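Local coordinates for response regulator (Colwellia psychrerythraea, PDB 3EQZ), which is a response regulator with a CheY-like receiver domain, probably acting as a switch in signal transduction, at residues L52-P57 with G86-A91; S76-S81 with N104-P109. All coordinates share one frame; numbering follows the deposited sequence.

Interaction 1: L52-P57 with G86-A91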
loop_
_atom_site.group_PDB
_atom_site.type_symbol
_atom_site.label_atom_id
_atom_site.label_comp_id
_atom_site.label_asym_id
_atom_site.label_seq_id
_atom_site.Cartn_x
_atom_site.Cartn_y
_atom_site.Cartn_z
ATOM N N LEU B 52 -8.626 -9.711 16.454
ATOM C CA LEU B 52 -8.788 -10.593 15.309
ATOM C C LEU B 52 -7.432 -10.930 14.673
ATOM O O LEU B 52 -6.731 -10.013 14.186
ATOM C CB LEU B 52 -9.719 -9.969 14.261
ATOM C CG LEU B 52 -9.920 -10.764 12.922
ATOM C CD1 LEU B 52 -10.477 -12.210 13.155
ATOM C CD2 LEU B 52 -10.815 -10.019 11.884
ATOM N N ASP B 53 -7.036 -12.214 14.708
ATOM C CA ASP B 53 -5.844 -12.625 13.973
ATOM C C ASP B 53 -6.276 -12.822 12.533
ATOM O O ASP B 53 -7.305 -13.413 12.308
ATOM C CB ASP B 53 -5.178 -13.914 14.532
ATOM C CG ASP B 53 -3.810 -14.231 13.834
ATOM O OD1 ASP B 53 -2.730 -13.980 14.446
ATOM O OD2 ASP B 53 -3.802 -14.677 12.665
ATOM N N LEU B 54 -5.501 -12.318 11.566
ATOM C CA LEU B 54 -5.896 -12.402 10.171
ATOM C C LEU B 54 -5.804 -13.832 9.673
ATOM O O LEU B 54 -6.392 -14.173 8.672
ATOM C CB LEU B 54 -5.014 -11.526 9.277
ATOM C CG LEU B 54 -5.147 -10.012 9.417
ATOM C CD1 LEU B 54 -4.238 -9.358 8.377
ATOM C CD2 LEU B 54 -6.583 -9.519 9.297
ATOM N N MET B 55 -5.018 -14.652 10.366
ATOM C CA MET B 55 -4.953 -16.078 10.064
ATOM C C MET B 55 -4.400 -16.307 8.647
ATOM O O MET B 55 -4.824 -17.246 7.936
ATOM C CB MET B 55 -6.352 -16.702 10.251
ATOM C CG MET B 55 -6.746 -16.903 11.777
ATOM S SD MET B 55 -8.446 -17.440 12.144
ATOM C CE MET B 55 -9.442 -15.923 12.119
ATOM N N MET B 56 -3.460 -15.447 8.225
ATOM C CA MET B 56 -2.839 -15.624 6.903
ATOM C C MET B 56 -2.065 -16.953 7.026
ATOM O O MET B 56 -1.483 -17.217 8.095
ATOM C CB MET B 56 -1.887 -14.464 6.590
ATOM C CG MET B 56 -2.576 -13.152 6.153
ATOM S SD MET B 56 -3.460 -13.352 4.608
ATOM C CE MET B 56 -5.080 -12.868 5.061
ATOM N N PRO B 57 -2.006 -17.765 5.942
ATOM C CA PRO B 57 -2.360 -17.349 4.594
ATOM C C PRO B 57 -3.727 -17.876 4.120
ATOM O O PRO B 57 -3.954 -17.954 2.921
ATOM C CB PRO B 57 -1.242 -17.990 3.763
ATOM C CG PRO B 57 -1.005 -19.333 4.478
ATOM C CD PRO B 57 -1.432 -19.130 5.942
ATOM N N GLY B 86 3.036 -5.109 3.898
ATOM C CA GLY B 86 1.760 -4.394 3.776
ATOM C C GLY B 86 0.480 -5.158 4.088
ATOM O O GLY B 86 -0.583 -4.556 3.961
ATOM N N VAL B 87 0.564 -6.447 4.482
ATOM C CA VAL B 87 -0.641 -7.275 4.695
ATOM C C VAL B 87 -1.520 -6.734 5.836
ATOM O O VAL B 87 -2.727 -6.595 5.697
ATOM C CB VAL B 87 -0.338 -8.780 4.906
ATOM C CG1 VAL B 87 -1.609 -9.568 5.183
ATOM C CG2 VAL B 87 0.361 -9.397 3.699
ATOM N N LEU B 88 -0.899 -6.355 6.953
ATOM C CA LEU B 88 -1.664 -5.846 8.071
ATOM C C LEU B 88 -2.262 -4.486 7.730
ATOM O O LEU B 88 -3.423 -4.204 8.062
ATOM C CB LEU B 88 -0.745 -5.750 9.282
ATOM C CG LEU B 88 -1.408 -5.491 10.635
ATOM C CD1 LEU B 88 -2.577 -6.476 11.001
ATOM C CD2 LEU B 88 -0.299 -5.506 11.698
ATOM N N HIS B 89 -1.469 -3.618 7.080
ATOM C CA HIS B 89 -1.969 -2.324 6.653
ATOM C C HIS B 89 -3.119 -2.454 5.628
ATOM O O HIS B 89 -4.056 -1.676 5.635
ATOM C CB HIS B 89 -0.813 -1.462 6.096
ATOM C CG HIS B 89 -1.265 -0.194 5.464
ATOM N ND1 HIS B 89 -1.539 -0.092 4.113
ATOM C CD2 HIS B 89 -1.525 1.027 5.996
ATOM C CE1 HIS B 89 -1.948 1.138 3.836
ATOM N NE2 HIS B 89 -1.955 1.834 4.966
ATOM N N SER B 90 -3.042 -3.443 4.740
ATOM C CA SER B 90 -4.128 -3.719 3.785
ATOM C C SER B 90 -5.473 -4.071 4.455
ATOM O O SER B 90 -6.521 -3.540 4.082
ATOM C CB SER B 90 -3.719 -4.836 2.830
ATOM O OG SER B 90 -2.665 -4.350 2.015
ATOM N N ALA B 91 -5.416 -4.957 5.437
ATOM C CA ALA B 91 -6.592 -5.382 6.209
ATOM C C ALA B 91 -7.137 -4.206 6.965
ATOM O O ALA B 91 -8.374 -3.994 7.030
ATOM C CB ALA B 91 -6.193 -6.488 7.212
#
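Leu54 and Met56 reach from the loop at the C-terminal end of strand 49-53 to the first turns of helix 87-97, joining the end of the sheet's central strand to the helix in the CheY-like receiver fold. The tight part is built round Leu54, whose methyls straddle Ala91: CD1 and CD2 each lie 3.7 Å from Ala91 CB. With its CG anti to the carbonyl carbon (chi1 -69°) and the chain then extended, Leu54 also brings CD1 to 4.2 Å from Leu88 CD1 and 4.1 Å from Val87 CG1. Four apolar side chains are thus buried together, and no hydrogen bond crosses between 52-57 and 86-91. The looser, partly exposed side belongs to Met56, which touches the helix mainly through CG, its chain bent at chi2 and again at chi3; Ser97 of a second subunit packs on both Met56 and Val87 here. Each backbone has its own brace. In 52-57, Asp53 closes an Asx turn onto Met55 N. Across from it, Gly86 sits at the N-cap position, and its O accepts from both the N and the OG of Ser90. Val87 turns CG1 anti to its own N (chi1 177°), presenting that methyl to Met56 CG at 3.8 Å.

Interaction 2: S76-S81 with N104-P109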
loop_
_atom_site.group_PDB
_atom_site.type_symbol
_atom_site.label_atom_id
_atom_site.label_comp_id
_atom_site.label_asym_id
_atom_site.label_seq_id
_atom_site.Cartn_x
_atom_site.Cartn_y
_atom_site.Cartn_z
ATOM N N SER B 76 -15.303 -2.372 18.708
ATOM C CA SER B 76 -13.923 -1.931 18.417
ATOM C C SER B 76 -13.169 -3.147 17.941
ATOM O O SER B 76 -13.367 -4.272 18.472
ATOM C CB SER B 76 -13.224 -1.389 19.653
ATOM O OG SER B 76 -13.905 -0.268 20.154
ATOM N N LEU B 77 -12.279 -2.926 16.970
ATOM C CA LEU B 77 -11.542 -4.001 16.361
ATOM C C LEU B 77 -10.021 -3.798 16.430
ATOM O O LEU B 77 -9.499 -2.704 16.106
ATOM C CB LEU B 77 -12.015 -4.175 14.919
ATOM C CG LEU B 77 -11.481 -5.300 14.048
ATOM C CD1 LEU B 77 -11.855 -6.607 14.648
ATOM C CD2 LEU B 77 -12.056 -5.146 12.627
ATOM N N ILE B 78 -9.320 -4.847 16.848
ATOM C CA ILE B 78 -7.846 -4.874 16.829
ATOM C C ILE B 78 -7.410 -6.002 15.901
ATOM O O ILE B 78 -7.949 -7.090 15.989
ATOM C CB ILE B 78 -7.259 -5.141 18.218
ATOM C CG1 ILE B 78 -7.592 -3.974 19.157
ATOM C CG2 ILE B 78 -5.784 -5.395 18.121
ATOM C CD1 ILE B 78 -7.571 -4.291 20.699
ATOM N N LEU B 79 -6.489 -5.724 14.973
ATOM C CA LEU B 79 -6.082 -6.708 14.018
ATOM C C LEU B 79 -4.671 -7.140 14.278
ATOM O O LEU B 79 -3.806 -6.325 14.562
ATOM C CB LEU B 79 -6.179 -6.182 12.597
ATOM C CG LEU B 79 -7.512 -5.602 12.173
ATOM C CD1 LEU B 79 -7.301 -4.933 10.803
ATOM C CD2 LEU B 79 -8.624 -6.732 12.087
ATOM N N ILE B 80 -4.426 -8.431 14.145
ATOM C CA ILE B 80 -3.104 -8.958 14.416
ATOM C C ILE B 80 -2.628 -9.807 13.278
ATOM O O ILE B 80 -3.415 -10.556 12.712
ATOM C CB ILE B 80 -3.084 -9.756 15.708
ATOM C CG1 ILE B 80 -3.631 -8.847 16.855
ATOM C CG2 ILE B 80 -1.601 -10.199 15.973
ATOM C CD1 ILE B 80 -3.364 -9.340 18.248
ATOM N N SER B 81 -1.345 -9.637 12.916
ATOM C CA SER B 81 -0.726 -10.390 11.802
ATOM C C SER B 81 0.727 -9.982 11.594
ATOM O O SER B 81 1.142 -8.931 12.085
ATOM C CB SER B 81 -1.481 -10.057 10.495
ATOM O OG SER B 81 -1.304 -11.091 9.543
ATOM N N ASN B 104 -6.480 -0.350 16.571
ATOM C CA ASN B 104 -5.065 -0.581 16.563
ATOM C C ASN B 104 -4.801 -1.846 15.818
ATOM O O ASN B 104 -5.743 -2.611 15.583
ATOM C CB ASN B 104 -4.548 -0.707 18.016
ATOM C CG ASN B 104 -3.052 -0.349 18.136
ATOM O OD1 ASN B 104 -2.427 0.056 17.168
ATOM N ND2 ASN B 104 -2.514 -0.464 19.326
ATOM N N THR B 105 -3.533 -2.035 15.412
ATOM C CA THR B 105 -3.027 -3.260 14.840
ATOM C C THR B 105 -1.680 -3.641 15.477
ATOM O O THR B 105 -0.976 -2.789 16.010
ATOM C CB THR B 105 -2.822 -3.167 13.276
ATOM O OG1 THR B 105 -1.727 -2.299 12.977
ATOM C CG2 THR B 105 -4.107 -2.645 12.578
ATOM N N PHE B 106 -1.354 -4.921 15.437
ATOM C CA PHE B 106 -0.125 -5.437 16.014
ATOM C C PHE B 106 0.476 -6.454 15.102
ATOM O O PHE B 106 -0.199 -7.383 14.707
ATOM C CB PHE B 106 -0.403 -6.147 17.358
ATOM C CG PHE B 106 -0.864 -5.216 18.429
ATOM C CD1 PHE B 106 0.057 -4.667 19.350
ATOM C CD2 PHE B 106 -2.205 -4.842 18.509
ATOM C CE1 PHE B 106 -0.375 -3.775 20.376
ATOM C CE2 PHE B 106 -2.645 -3.924 19.517
ATOM C CZ PHE B 106 -1.726 -3.395 20.442
ATOM N N THR B 107 1.779 -6.321 14.841
ATOM C CA THR B 107 2.492 -7.308 14.048
ATOM C C THR B 107 2.837 -8.487 14.920
ATOM O O THR B 107 3.007 -8.363 16.146
ATOM C CB THR B 107 3.775 -6.722 13.427
ATOM O OG1 THR B 107 4.647 -6.308 14.483
ATOM C CG2 THR B 107 3.446 -5.461 12.633
ATOM N N LYS B 108 2.883 -9.649 14.288
ATOM C CA LYS B 108 3.379 -10.818 14.932
ATOM C C LYS B 108 4.860 -11.009 14.534
ATOM O O LYS B 108 5.296 -10.488 13.496
ATOM C CB LYS B 108 2.544 -11.997 14.498
ATOM C CG LYS B 108 1.529 -12.377 15.503
ATOM C CD LYS B 108 0.388 -13.043 14.843
ATOM C CE LYS B 108 0.780 -14.366 14.366
ATOM N NZ LYS B 108 -0.414 -15.185 14.007
ATOM N N PRO B 109 5.657 -11.652 15.413
ATOM C CA PRO B 109 5.175 -12.041 16.739
ATOM C C PRO B 109 4.997 -10.817 17.622
ATOM O O PRO B 109 5.681 -9.781 17.506
ATOM C CB PRO B 109 6.300 -12.938 17.302
ATOM C CG PRO B 109 7.527 -12.404 16.639
ATOM C CD PRO B 109 7.119 -11.769 15.302
#
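Parallel beta pairing joins strand 76-81 to strand 101-107, which is outermost in the five-stranded sheet of this receiver domain; helix 87-97 makes the beta-alpha-beta crossover between them. The two short strand segments run 16° from parallel. Leu79 lends both its backbone groups to the neighbouring strand, its N bonding to Asn104 O and its O receiving Phe106 N at 3.0 Å. Farther on, Ser81 N reaches Phe106 O at 3.1 Å with an N-H...O angle of 162°. On one face, Ile78 sets CG2 against the edge of the Phe106 ring, near its plane, 3.6 Å from CD2; Val114 and Leu115 of helix 112-124 also pack on this phenylalanine, and Phe118 of that helix on Ile78. The other face, towards helix 87-97, carries a thinner contact, Thr105 CG2 against Leu79 CB at 4.1 Å, with Leu88 and Glu92 packing on the threonine. Next to Thr107, the Lys108 side chain crosses that of Ile80 at about a right angle and carries NZ to its salt bridge with Asp53. The aliphatic part of this lysine rests on Ile80, whose CG2, on the branch anti to the backbone N, lies 3.6 Å from Lys108 CD.

From the N terminus, the chain first leaves strand 49-53 through 52-57, then passes helix 60-70 and strand 76-81 before helix 87-97 returns to 52-57 and closes the loop of interaction 1. Strand 76-81 lies within that loop, but its partner 104-109 comes after it, so the two closures cross. Interaction 1 ties a loop at the C-terminal end of the sheet to a helix; interaction 2 adds the last strand. Leu52 N probably bonds to Ile78 O, at 2.7 Å, between the neighbouring strands. Leu54 CD1 also packs against Ser81 CB, and the bridge from Asp53 to Lys108 joins one segment of each contact.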